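Local coordinates for protease (Penicillium cyclopium, PDB 5Z6O), which hydrolyses peptide bonds as a subtilisin-type serine protease of the proteinase K kind, probably cleaving casein, gelatin and type IV collagen, at residues N2-N7 against A23-Y28; P9-S14 against Y206-D211; D29-E34 against M242-T247; R55-T60 against S93-K98; I261-G266 against T273-N278. All coordinates share one frame; numbering follows the deposited sequence.

In the fold
Interaction 4 pairs the edge strand 56-61 of the seven-stranded parallel sheet with strand 93-98. Interaction 2 sets helix 11-16 against the end of strand 205-208, the other edge, about 23 Å from interaction 4 between centres. Interactions 1, 2 and 5 cluster: strand 2-5, helix 11-16 and strand 26-29 are consecutive, and backbone bonds of Tyr-206 to Lys-274 and Leu-276 join interaction 2 to interaction 5. Interaction 3 ties the loop after strand 26-29 to the end of helix 227-245. Along the chain the segments of interactions 1 and 2 alternate, and interaction 5 comes last. The N-terminal and C-terminal parts are thereby fastened to the subtilisin core.

Interaction 1 (N2-N7 against A23-Y28); sequences NVVQRN and ATDYVY
Val-3 lies over one face of the Tyr-28 ring, with its CB 4.0 Å from the ring centroid in a CH-pi contact and CG1 reaching Tyr-28 CZ at 3.5 Å. The ring gets there because Tyr-28 CG stands between the backbone N and the carbonyl carbon (chi1 61°), which lays the ring back beside Val-3. On the same side of the sheet, the extended Gln-5 chain brings OE1 to the edge of the Tyr-26 ring, 3.7 Å from CD2 and near the ring plane; the Gln-5 amide is held by Lys-90 NZ at OE1 and Lys-85 O at NE2. Val-4 and Val-27 point the other way, side by side. Beyond the strands, Asp-25 OD1 takes the Asn-7 N-H at 3.0 Å and the Thr-24 hydroxyl from opposite faces of the carboxylate. Its OD2 forms a long salt bridge with Arg-6 NH1 at 3.4 Å, the two planes nearly perpendicular, and a water links the same two atoms. Paired backbone bonds link Val-3 with Tyr-28 and Gln-5 with Tyr-26, Gln-5 N to Tyr-26 O being 2.7 Å. Together they make a two-stranded antiparallel sheet on the surface, with Val-4 and Val-27 as the non-hydrogen-bonded pair.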
# COMPACT_ATOMS: atom_id res chain seq x y z
N ASN A 2 3.77 -23.04 -3.76
CA ASN A 2 2.78 -22.42 -2.88
C ASN A 2 3.20 -22.51 -1.42
O ASN A 2 3.62 -23.57 -0.96
CB ASN A 2 1.43 -23.09 -3.04
CG ASN A 2 0.70 -22.65 -4.28
OD1 ASN A 2 1.28 -22.02 -5.17
ND2 ASN A 2 -0.57 -22.99 -4.35
N VAL A 3 3.09 -21.40 -0.70
CA VAL A 3 3.29 -21.32 0.73
C VAL A 3 1.94 -20.99 1.33
O VAL A 3 1.15 -20.23 0.74
CB VAL A 3 4.33 -20.24 1.11
CG1 VAL A 3 4.59 -20.20 2.63
CG2 VAL A 3 5.61 -20.50 0.37
N VAL A 4 1.64 -21.56 2.50
CA VAL A 4 0.35 -21.31 3.14
C VAL A 4 0.61 -20.75 4.53
O VAL A 4 1.39 -21.32 5.30
CB VAL A 4 -0.51 -22.59 3.25
CG1 VAL A 4 -1.82 -22.25 4.00
CG2 VAL A 4 -0.82 -23.17 1.90
N GLN A 5 -0.01 -19.61 4.84
CA GLN A 5 0.02 -19.05 6.18
C GLN A 5 -1.35 -19.34 6.77
O GLN A 5 -2.33 -18.67 6.44
CB GLN A 5 0.28 -17.55 6.17
CG GLN A 5 0.21 -16.97 7.59
CD GLN A 5 0.49 -15.46 7.63
OE1 GLN A 5 0.45 -14.81 6.60
NE2 GLN A 5 0.71 -14.91 8.83
N ARG A 6 -1.44 -20.34 7.64
CA ARG A 6 -2.76 -20.72 8.14
C ARG A 6 -3.25 -19.78 9.24
O ARG A 6 -2.47 -19.28 10.05
CB ARG A 6 -2.73 -22.17 8.66
CG ARG A 6 -2.63 -23.11 7.48
CD ARG A 6 -2.97 -24.54 7.83
NE ARG A 6 -2.41 -25.38 6.78
CZ ARG A 6 -3.07 -25.79 5.70
NH1 ARG A 6 -4.32 -25.44 5.48
NH2 ARG A 6 -2.44 -26.56 4.83
N ASN A 7 -4.57 -19.58 9.29
CA ASN A 7 -5.19 -18.73 10.31
C ASN A 7 -4.50 -17.36 10.36
O ASN A 7 -4.02 -16.90 11.40
CB ASN A 7 -5.16 -19.40 11.68
CG ASN A 7 -5.83 -20.76 11.64
OD1 ASN A 7 -5.30 -21.76 12.14
ND2 ASN A 7 -6.99 -20.81 10.98
N ALA A 23 -12.37 -16.76 3.99
CA ALA A 23 -11.20 -17.62 4.04
C ALA A 23 -10.38 -17.34 5.29
O ALA A 23 -10.40 -16.23 5.84
CB ALA A 23 -10.34 -17.41 2.79
N THR A 24 -9.63 -18.35 5.75
CA THR A 24 -8.83 -18.15 6.95
C THR A 24 -7.34 -18.21 6.69
O THR A 24 -6.58 -17.79 7.56
CB THR A 24 -9.16 -19.21 8.01
OG1 THR A 24 -8.92 -20.49 7.47
CG2 THR A 24 -10.62 -19.09 8.45
N ASP A 25 -6.92 -18.74 5.54
CA ASP A 25 -5.51 -18.93 5.25
C ASP A 25 -5.06 -18.03 4.11
O ASP A 25 -5.82 -17.77 3.18
CB ASP A 25 -5.22 -20.36 4.82
CG ASP A 25 -5.74 -21.37 5.81
OD1 ASP A 25 -5.90 -21.04 6.99
OD2 ASP A 25 -5.97 -22.50 5.37
N TYR A 26 -3.81 -17.60 4.17
CA TYR A 26 -3.21 -16.81 3.09
C TYR A 26 -2.27 -17.69 2.28
O TYR A 26 -1.35 -18.30 2.83
CB TYR A 26 -2.49 -15.61 3.70
CG TYR A 26 -1.72 -14.75 2.71
CD1 TYR A 26 -2.25 -14.46 1.46
CD2 TYR A 26 -0.49 -14.20 3.05
CE1 TYR A 26 -1.51 -13.66 0.53
CE2 TYR A 26 0.23 -13.41 2.15
CZ TYR A 26 -0.30 -13.14 0.91
OH TYR A 26 0.41 -12.38 -0.01
N VAL A 27 -2.50 -17.79 0.97
CA VAL A 27 -1.76 -18.68 0.08
C VAL A 27 -1.06 -17.82 -0.96
O VAL A 27 -1.71 -16.99 -1.60
CB VAL A 27 -2.69 -19.70 -0.61
CG1 VAL A 27 -1.86 -20.66 -1.46
CG2 VAL A 27 -3.53 -20.45 0.42
N TYR A 28 0.25 -18.03 -1.13
CA TYR A 28 1.04 -17.16 -2.00
C TYR A 28 2.24 -17.94 -2.52
O TYR A 28 2.69 -18.90 -1.91
CB TYR A 28 1.49 -15.87 -1.25
CG TYR A 28 2.37 -16.16 -0.04
CD1 TYR A 28 1.82 -16.48 1.21
CD2 TYR A 28 3.75 -16.16 -0.17
CE1 TYR A 28 2.64 -16.77 2.31
CE2 TYR A 28 4.58 -16.42 0.93
CZ TYR A 28 4.01 -16.76 2.15
OH TYR A 28 4.86 -16.98 3.18
O HOH W 1 -6.26 -24.19 7.65

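Interaction 2 (P9-S14 against Y206-D211); sequences PSWGLS and YAPGKD
Trp-11 meets Pro-208 with the face of its six-membered ring and two backbone carbonyls with its edge. Pro-208 CB sits over that face, 3.9 Å from the ring centroid in a CH-pi contact, and comes within 3.5 Å of Trp-11 CH2. At the edge of the ring, Trp-11 NE1 gives its N-H to Lys-210 O at 2.8 Å; the acceptor is only 4° out of the indole plane, although the angle at the hydrogen is a bent 143°. A second, weak bond from Trp-11 NE1 goes to Asp-211 O at 3.1 Å, so the one N-H is divided between consecutive carbonyls. A chi1 of 71° tucks CG between the two main-chain arms of Trp-11 and swings the ring off the helix start to reach this turn. Gly-12, next along the helix, packs directly on the proline: its CA is 3.6 Å from Pro-208 CB, close packing made possible by the lack of a side chain. His-233 of helix 227-245 also touches Pro-208, and Gly-209 lies about 8 Å from the side chain of Ser-228, the probable charge-relay serine. The chemistry thus combines an apolar face contact with a directional edge bond, which together probably restrict both the tilt and the rotation of the indole against the end of strand 205-208.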
# COMPACT_ATOMS: atom_id res chain seq x y z
N PRO A 9 -3.34 -13.66 10.70
CA PRO A 9 -3.79 -12.78 11.80
C PRO A 9 -4.52 -11.53 11.35
O PRO A 9 -4.91 -10.72 12.21
CB PRO A 9 -2.48 -12.42 12.51
CG PRO A 9 -1.46 -12.51 11.46
CD PRO A 9 -1.87 -13.67 10.56
N SER A 10 -4.71 -11.32 10.05
CA SER A 10 -5.55 -10.23 9.57
C SER A 10 -6.41 -10.79 8.45
O SER A 10 -5.85 -11.43 7.54
CB SER A 10 -4.70 -9.05 9.05
OG SER A 10 -5.57 -8.02 8.58
N TRP A 11 -7.73 -10.55 8.49
CA TRP A 11 -8.64 -11.07 7.46
C TRP A 11 -8.27 -10.57 6.07
O TRP A 11 -8.55 -11.25 5.09
CB TRP A 11 -10.12 -10.71 7.78
CG TRP A 11 -10.43 -9.26 7.60
CD1 TRP A 11 -10.32 -8.26 8.54
CD2 TRP A 11 -10.89 -8.63 6.40
NE1 TRP A 11 -10.67 -7.04 7.98
CE2 TRP A 11 -10.99 -7.24 6.66
CE3 TRP A 11 -11.17 -9.09 5.12
CZ2 TRP A 11 -11.41 -6.32 5.70
CZ3 TRP A 11 -11.59 -8.14 4.15
CH2 TRP A 11 -11.74 -6.80 4.46
N GLY A 12 -7.59 -9.42 5.97
CA GLY A 12 -7.29 -8.89 4.64
C GLY A 12 -6.32 -9.76 3.86
O GLY A 12 -6.44 -9.92 2.64
N LEU A 13 -5.36 -10.39 4.56
CA LEU A 13 -4.43 -11.29 3.89
C LEU A 13 -5.17 -12.47 3.29
O LEU A 13 -5.00 -12.81 2.11
CB LEU A 13 -3.37 -11.79 4.87
CG LEU A 13 -2.45 -10.72 5.45
CD1 LEU A 13 -1.46 -11.41 6.39
CD2 LEU A 13 -1.66 -9.98 4.34
N SER A 14 -5.96 -13.17 4.10
CA SER A 14 -6.61 -14.34 3.54
C SER A 14 -7.65 -13.96 2.50
O SER A 14 -7.90 -14.75 1.59
CB SER A 14 -7.24 -15.17 4.66
OG SER A 14 -7.83 -14.32 5.61
N TYR A 206 -10.65 -1.86 -5.07
CA TYR A 206 -10.80 -1.99 -3.62
C TYR A 206 -9.75 -2.94 -3.08
O TYR A 206 -9.33 -3.88 -3.75
CB TYR A 206 -12.19 -2.58 -3.23
CG TYR A 206 -13.31 -1.54 -3.26
CD1 TYR A 206 -13.91 -1.15 -4.48
CD2 TYR A 206 -13.75 -0.95 -2.06
CE1 TYR A 206 -14.93 -0.16 -4.48
CE2 TYR A 206 -14.77 0.01 -2.06
CZ TYR A 206 -15.35 0.39 -3.25
OH TYR A 206 -16.35 1.33 -3.18
N ALA A 207 -9.40 -2.72 -1.81
CA ALA A 207 -8.61 -3.69 -1.06
C ALA A 207 -9.06 -3.61 0.38
O ALA A 207 -9.67 -2.61 0.78
CB ALA A 207 -7.11 -3.39 -1.17
N PRO A 208 -8.77 -4.63 1.19
CA PRO A 208 -9.26 -4.66 2.57
C PRO A 208 -8.79 -3.45 3.34
O PRO A 208 -7.60 -3.13 3.35
CB PRO A 208 -8.65 -5.95 3.13
CG PRO A 208 -8.63 -6.87 1.94
CD PRO A 208 -8.21 -5.94 0.78
N GLY A 209 -9.74 -2.79 4.01
CA GLY A 209 -9.40 -1.53 4.64
C GLY A 209 -10.05 -1.30 5.96
O GLY A 209 -9.78 -0.27 6.59
N LYS A 210 -10.93 -2.19 6.41
CA LYS A 210 -11.58 -2.01 7.70
C LYS A 210 -11.15 -3.11 8.64
O LYS A 210 -11.19 -4.30 8.27
CB LYS A 210 -13.11 -2.00 7.57
CG LYS A 210 -13.82 -1.91 8.94
CD LYS A 210 -15.34 -1.76 8.76
CE LYS A 210 -16.03 -1.53 10.11
NZ LYS A 210 -16.24 -2.82 10.78
N ASP A 211 -10.72 -2.72 9.85
CA ASP A 211 -10.26 -3.65 10.89
C ASP A 211 -9.11 -4.51 10.38
O ASP A 211 -9.18 -5.75 10.38
CB ASP A 211 -11.40 -4.51 11.46
CG ASP A 211 -12.46 -3.66 12.15
OD1 ASP A 211 -12.08 -2.67 12.79
OD2 ASP A 211 -13.65 -3.94 12.03

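Interaction 3 (D29-E34 against M242-T247); sequences DSTAGE and MALEGT
Ala-243 and Gly-33 form the close part of this contact: Ala-243 CB projects from the helix toward the turn and lies 3.7 Å from Gly-33 CA. The same methyl is 3.6 Å from Glu-34 O, so it rests against main-chain atoms. Gly-33 belongs to a type I' turn from Thr-31 to Glu-34, closed by the Glu-34 N to Thr-31 O bond, and its positive phi suits a glycine. Ile-36 also touches Ala-243, extending the packing past the turn.

The solvent side is more open, though not longer in its closest distance. Leu-244, an exposed residue, sends CD1 to Asp-29 OD2 at 3.6 Å and to Thr-31 OG1 at 3.9 Å, an aliphatic branch lying against polar atoms. With CG anti to the backbone N (chi1 174°), the leucine chain leans over to the loop, crossing that of Thr-31 at about a right angle. The carboxylate it meets is already held: Asp-29 OD2 accepts the Thr-31 hydroxyl at 2.7 Å on its anti lone pair, and the Thr-31 N-H at 3.0 Å from above the carboxylate plane. Asp-29 OD1 is hydrogen-bonded to the amino group of Ala-1, the chain start. An Asx turn running into a type I' turn thus sets the loop between strands 26-29 and 37-42 against the last turn of helix 227-245.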
# COMPACT_ATOMS: atom_id res chain seq x y z
N ASP A 29 2.77 -17.53 -3.66
CA ASP A 29 3.97 -18.17 -4.19
C ASP A 29 5.21 -17.81 -3.38
O ASP A 29 5.38 -16.66 -2.95
CB ASP A 29 4.20 -17.74 -5.64
CG ASP A 29 5.33 -18.47 -6.27
OD1 ASP A 29 5.09 -19.65 -6.58
OD2 ASP A 29 6.45 -17.92 -6.36
N SER A 30 6.10 -18.78 -3.20
CA SER A 30 7.27 -18.60 -2.33
C SER A 30 8.20 -17.47 -2.77
O SER A 30 9.01 -17.03 -1.95
CB SER A 30 8.09 -19.88 -2.26
OG SER A 30 8.50 -20.20 -3.58
N THR A 31 8.11 -17.01 -4.02
CA THR A 31 8.95 -15.86 -4.42
C THR A 31 8.70 -14.67 -3.50
O THR A 31 9.64 -13.95 -3.14
CB THR A 31 8.72 -15.46 -5.87
OG1 THR A 31 7.33 -15.38 -6.14
CG2 THR A 31 9.39 -16.47 -6.84
N ALA A 32 7.43 -14.44 -3.13
CA ALA A 32 7.06 -13.56 -2.01
C ALA A 32 7.62 -12.14 -2.14
O ALA A 32 7.91 -11.51 -1.13
CB ALA A 32 7.49 -14.18 -0.67
N GLY A 33 7.73 -11.62 -3.36
CA GLY A 33 8.21 -10.27 -3.54
C GLY A 33 9.69 -10.08 -3.32
O GLY A 33 10.14 -8.95 -3.23
N GLU A 34 10.47 -11.15 -3.26
CA GLU A 34 11.89 -10.98 -2.97
C GLU A 34 12.58 -10.16 -4.04
O GLU A 34 12.28 -10.29 -5.23
CB GLU A 34 12.58 -12.36 -2.88
CG GLU A 34 14.01 -12.29 -2.33
CD GLU A 34 14.54 -13.67 -1.90
OE1 GLU A 34 14.45 -14.62 -2.69
OE2 GLU A 34 15.03 -13.78 -0.75
N MET A 242 5.54 -8.36 -9.38
CA MET A 242 6.80 -8.04 -10.04
C MET A 242 7.79 -9.18 -9.89
O MET A 242 8.45 -9.55 -10.86
CB MET A 242 7.41 -6.76 -9.45
CG MET A 242 6.67 -5.51 -9.88
SD MET A 242 7.34 -4.07 -8.95
CE MET A 242 6.30 -2.82 -9.68
N ALA A 243 7.92 -9.72 -8.68
CA ALA A 243 8.91 -10.78 -8.49
C ALA A 243 8.43 -12.09 -9.08
O ALA A 243 9.26 -12.91 -9.47
CB ALA A 243 9.24 -10.95 -7.01
N LEU A 244 7.11 -12.30 -9.17
CA LEU A 244 6.56 -13.56 -9.68
C LEU A 244 6.49 -13.58 -11.21
O LEU A 244 7.01 -14.50 -11.85
CB LEU A 244 5.16 -13.78 -9.09
CG LEU A 244 4.38 -14.99 -9.63
CD1 LEU A 244 5.08 -16.27 -9.20
CD2 LEU A 244 2.93 -14.99 -9.15
N GLU A 245 5.83 -12.60 -11.81
CA GLU A 245 5.55 -12.57 -13.25
C GLU A 245 6.49 -11.66 -14.02
O GLU A 245 6.47 -11.67 -15.26
CB GLU A 245 4.12 -12.08 -13.52
CG GLU A 245 3.04 -12.87 -12.83
CD GLU A 245 1.65 -12.34 -13.12
OE1 GLU A 245 1.51 -11.21 -13.65
OE2 GLU A 245 0.68 -13.05 -12.80
N GLY A 246 7.24 -10.83 -13.33
CA GLY A 246 8.11 -9.88 -13.99
C GLY A 246 7.39 -8.67 -14.57
O GLY A 246 7.94 -8.00 -15.44
N THR A 247 6.17 -8.39 -14.13
CA THR A 247 5.51 -7.19 -14.64
C THR A 247 6.29 -5.95 -14.19
O THR A 247 6.95 -5.93 -13.16
CB THR A 247 4.03 -7.14 -14.17
OG1 THR A 247 3.43 -5.91 -14.63
CG2 THR A 247 3.91 -7.17 -12.69

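Interaction 4 (R55-T60 against S93-K98)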
# COMPACT_ATOMS: atom_id res chain seq x y z
N ARG A 55 14.56 -6.72 7.13
CA ARG A 55 14.38 -6.30 5.75
C ARG A 55 14.00 -4.83 5.62
O ARG A 55 13.92 -4.32 4.50
CB ARG A 55 13.31 -7.16 5.09
CG ARG A 55 13.69 -8.63 5.00
CD ARG A 55 12.57 -9.49 4.44
NE ARG A 55 11.53 -9.66 5.43
CZ ARG A 55 10.33 -9.10 5.33
NH1 ARG A 55 9.42 -9.34 6.27
NH2 ARG A 55 10.02 -8.38 4.24
N ALA A 56 13.78 -4.14 6.73
CA ALA A 56 13.42 -2.72 6.70
C ALA A 56 14.65 -1.88 6.98
O ALA A 56 15.40 -2.16 7.92
CB ALA A 56 12.34 -2.41 7.75
N GLU A 57 14.84 -0.84 6.19
CA GLU A 57 15.95 0.06 6.42
C GLU A 57 15.45 1.50 6.39
O GLU A 57 14.38 1.77 5.84
CB GLU A 57 17.07 -0.16 5.37
CG GLU A 57 16.76 0.37 4.01
CD GLU A 57 17.78 -0.08 2.94
OE1 GLU A 57 18.13 -1.28 2.89
OE2 GLU A 57 18.22 0.78 2.14
N TRP A 58 16.19 2.40 7.03
CA TRP A 58 15.79 3.80 7.10
C TRP A 58 16.30 4.53 5.87
O TRP A 58 17.49 4.50 5.59
CB TRP A 58 16.36 4.47 8.36
CG TRP A 58 15.72 5.77 8.61
CD1 TRP A 58 16.17 7.01 8.21
CD2 TRP A 58 14.50 5.99 9.31
NE1 TRP A 58 15.28 7.98 8.62
CE2 TRP A 58 14.24 7.38 9.28
CE3 TRP A 58 13.57 5.15 9.92
CZ2 TRP A 58 13.11 7.92 9.87
CZ3 TRP A 58 12.47 5.69 10.51
CH2 TRP A 58 12.23 7.06 10.48
N GLY A 59 15.40 5.22 5.14
CA GLY A 59 15.76 5.95 3.95
C GLY A 59 16.05 7.41 4.26
O GLY A 59 17.23 7.81 4.22
N THR A 60 15.02 8.19 4.59
CA THR A 60 15.23 9.60 4.89
C THR A 60 14.10 10.12 5.78
O THR A 60 13.11 9.44 6.01
CB THR A 60 15.38 10.41 3.59
OG1 THR A 60 16.01 11.66 3.87
CG2 THR A 60 14.02 10.68 2.89
N SER A 93 11.96 -5.92 0.28
CA SER A 93 12.70 -4.94 1.06
C SER A 93 11.84 -3.70 1.28
O SER A 93 11.05 -3.32 0.41
CB SER A 93 13.98 -4.51 0.35
OG SER A 93 14.81 -5.63 0.07
N VAL A 94 12.01 -3.07 2.44
CA VAL A 94 11.18 -1.93 2.85
C VAL A 94 12.08 -0.77 3.23
O VAL A 94 13.06 -0.97 3.95
CB VAL A 94 10.28 -2.28 4.05
CG1 VAL A 94 9.44 -1.09 4.42
CG2 VAL A 94 9.41 -3.38 3.68
N VAL A 95 11.76 0.44 2.75
CA VAL A 95 12.57 1.62 3.02
C VAL A 95 11.67 2.69 3.64
O VAL A 95 10.65 3.07 3.06
CB VAL A 95 13.24 2.15 1.74
CG1 VAL A 95 14.07 3.36 2.07
CG2 VAL A 95 14.15 1.08 1.13
N ALA A 96 12.05 3.17 4.83
CA ALA A 96 11.24 4.18 5.50
C ALA A 96 11.52 5.54 4.89
O ALA A 96 12.68 5.97 4.85
CB ALA A 96 11.58 4.24 6.99
N VAL A 97 10.48 6.22 4.42
CA VAL A 97 10.60 7.61 4.01
C VAL A 97 9.68 8.40 4.93
O VAL A 97 8.46 8.46 4.72
CB VAL A 97 10.24 7.81 2.53
CG1 VAL A 97 10.40 9.28 2.15
CG2 VAL A 97 11.11 6.90 1.62
N LYS A 98 10.23 9.04 5.95
CA LYS A 98 9.41 9.71 6.95
C LYS A 98 9.14 11.14 6.48
O LYS A 98 10.09 11.94 6.36
CB LYS A 98 10.10 9.73 8.31
CG LYS A 98 9.28 10.48 9.34
CD LYS A 98 9.82 10.27 10.79
CE LYS A 98 9.24 11.32 11.68
NZ LYS A 98 9.65 11.03 13.09
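Parallel strand pairing joins 55-60 to 93-98 at one edge of the subtilisin sheet, where the two strands and helix 73-82 form a beta-alpha-beta unit. Ala-56 pairs with Val-94, Glu-57 with Val-95 and Trp-58 with Ala-96; the register then slips by one residue, a beta bulge, before Thr-60 meets Val-97. Straight backbone bonds such as Ala-96 N to Glu-57 O, 2.9 Å, hold the regular part. Trp-58 CG, trans to its main-chain nitrogen (chi1 -167°), places the indole alongside Ala-96, whose CB lies over the indole face, 4.1 Å from the centroid of the six-membered ring, while Lys-98 CB approaches Trp-58 CZ2 at 3.8 Å. The lysine chain then runs on, extended, to Asp-64 and to the carbonyls of Asp-66 and Thr-68. On the other side Glu-57 lies alongside Val-95, CG to CG2 4.0 Å, and its carboxylate turns to Arg-125; Trp-117 of helix 108-124 covers Val-95, Val-97 and Thr-60. Gly-59 sits in the bulge with its CA 3.6 Å from Val-95 CG1, tight packing for a residue lacking CB. At the slip, Ala-96 O accepts two neighbouring N-H groups, Gly-59 N at 2.8 Å and Thr-60 N at 3.2 Å.

Interaction 5 (I261-G266 against T273-N278); sequences ITKISG and TKLLYN
Thr-273 opens the returning arm of a short, irregular beta hairpin by offering its carbonyl to Ile-264: Ile-264 N binds Thr-273 O at 3.0 Å, with an angle of 168° at the hydrogen, and a weak bond from Lys-263 N reaches the same oxygen. Ile-264 CG1 also leans on that carbonyl, 3.4 Å from Thr-273 O. Lys-274 comes next, near Thr-262, the centre of an inverse gamma turn; Lys-274 CA is 3.4 Å from Ile-261 O, and its amino group goes to the carbonyls of Val-257 and Ala-260. Leu-275 forms the hydrogen-bonded pair with Ile-261, Leu-275 N to Ile-261 O being 2.8 Å and the reverse bond longer. On the leucine's side of the hairpin, Lys-263 CB and Ile-264 CD1 come up to Leu-275 CB, while Tyr-206 and Arg-15 pack on it. Leu-276 points away from the 261-266 segment and touches helix 227-245. Tyr-277, its hydroxyl held by Asn-281, comes back to Ile-261. With CG1 anti to its carbonyl carbon (chi1 -60°) and CD1 extended, the isoleucine carries that methyl over the ring face, 4.0 Å from the Tyr-277 centroid and 18° off the normal. Ile-261 CD1 lies 3.8 Å from Tyr-277 CG.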
# COMPACT_ATOMS: atom_id res chain seq x y z
N ILE A 261 -11.31 -9.43 -8.87
CA ILE A 261 -12.62 -10.07 -9.03
C ILE A 261 -13.72 -9.09 -8.67
O ILE A 261 -13.57 -8.26 -7.77
CB ILE A 261 -12.72 -11.34 -8.16
CG1 ILE A 261 -11.62 -12.29 -8.62
CG2 ILE A 261 -14.03 -12.01 -8.38
CD1 ILE A 261 -11.52 -13.51 -7.80
N THR A 262 -14.85 -9.15 -9.40
CA THR A 262 -15.91 -8.19 -9.14
C THR A 262 -16.71 -8.67 -7.92
O THR A 262 -17.75 -9.32 -8.01
CB THR A 262 -16.77 -8.03 -10.39
OG1 THR A 262 -16.02 -7.33 -11.39
CG2 THR A 262 -17.98 -7.24 -10.10
N LYS A 263 -16.18 -8.34 -6.74
CA LYS A 263 -16.75 -8.87 -5.52
C LYS A 263 -17.44 -7.87 -4.63
O LYS A 263 -18.07 -8.29 -3.67
CB LYS A 263 -15.66 -9.52 -4.66
CG LYS A 263 -15.01 -10.57 -5.37
CD LYS A 263 -16.07 -11.61 -5.72
CE LYS A 263 -16.33 -12.68 -4.64
NZ LYS A 263 -17.79 -12.87 -4.31
N ILE A 264 -17.24 -6.56 -4.84
CA ILE A 264 -17.75 -5.61 -3.87
C ILE A 264 -19.26 -5.47 -4.01
O ILE A 264 -19.79 -5.33 -5.13
CB ILE A 264 -17.06 -4.25 -4.03
CG1 ILE A 264 -15.56 -4.40 -3.79
CG2 ILE A 264 -17.60 -3.26 -2.97
CD1 ILE A 264 -15.19 -4.86 -2.39
N SER A 265 -19.94 -5.48 -2.88
CA SER A 265 -21.38 -5.31 -2.78
C SER A 265 -21.67 -3.85 -2.45
O SER A 265 -21.06 -3.29 -1.53
CB SER A 265 -21.92 -6.22 -1.67
OG SER A 265 -23.33 -6.15 -1.57
N GLY A 266 -22.60 -3.24 -3.19
CA GLY A 266 -23.01 -1.88 -2.88
C GLY A 266 -21.93 -0.82 -3.01
O GLY A 266 -21.89 0.12 -2.21
N THR A 273 -16.29 -2.22 -8.86
CA THR A 273 -16.55 -3.17 -7.79
C THR A 273 -15.47 -4.24 -7.72
O THR A 273 -15.68 -5.26 -7.07
CB THR A 273 -17.93 -3.79 -7.95
OG1 THR A 273 -17.95 -4.55 -9.16
CG2 THR A 273 -18.95 -2.71 -8.09
N LYS A 274 -14.30 -3.99 -8.32
CA LYS A 274 -13.19 -4.94 -8.34
C LYS A 274 -12.46 -4.95 -7.01
O LYS A 274 -12.24 -3.90 -6.41
CB LYS A 274 -12.20 -4.61 -9.46
CG LYS A 274 -12.71 -5.18 -10.81
CD LYS A 274 -11.74 -4.99 -11.94
CE LYS A 274 -12.15 -5.85 -13.17
NZ LYS A 274 -11.24 -7.03 -13.45
N LEU A 275 -12.12 -6.15 -6.56
CA LEU A 275 -11.44 -6.37 -5.28
C LEU A 275 -10.11 -7.08 -5.54
O LEU A 275 -10.09 -8.08 -6.26
CB LEU A 275 -12.30 -7.24 -4.36
CG LEU A 275 -11.59 -7.63 -3.02
CD1 LEU A 275 -11.24 -6.40 -2.19
CD2 LEU A 275 -12.54 -8.54 -2.24
N LEU A 276 -9.04 -6.62 -4.89
CA LEU A 276 -7.71 -7.21 -5.03
C LEU A 276 -7.74 -8.73 -4.89
O LEU A 276 -8.28 -9.26 -3.92
CB LEU A 276 -6.80 -6.64 -3.94
CG LEU A 276 -5.32 -7.09 -3.86
CD1 LEU A 276 -4.63 -6.77 -5.21
CD2 LEU A 276 -4.66 -6.38 -2.66
N TYR A 277 -7.08 -9.42 -5.83
CA TYR A 277 -6.93 -10.88 -5.83
C TYR A 277 -5.55 -11.21 -6.37
O TYR A 277 -5.16 -10.65 -7.40
CB TYR A 277 -8.00 -11.51 -6.72
CG TYR A 277 -7.88 -12.99 -6.83
CD1 TYR A 277 -7.99 -13.80 -5.70
CD2 TYR A 277 -7.64 -13.59 -8.06
CE1 TYR A 277 -7.85 -15.21 -5.82
CE2 TYR A 277 -7.53 -14.95 -8.18
CZ TYR A 277 -7.62 -15.76 -7.07
OH TYR A 277 -7.49 -17.13 -7.21
N ASN A 278 -4.79 -12.10 -5.70
CA ASN A 278 -3.39 -12.31 -6.09
C ASN A 278 -3.22 -13.34 -7.21
O ASN A 278 -2.08 -13.57 -7.62
CB ASN A 278 -2.50 -12.69 -4.85
CG ASN A 278 -2.73 -14.11 -4.33
OD1 ASN A 278 -1.99 -14.57 -3.44
ND2 ASN A 278 -3.74 -14.79 -4.82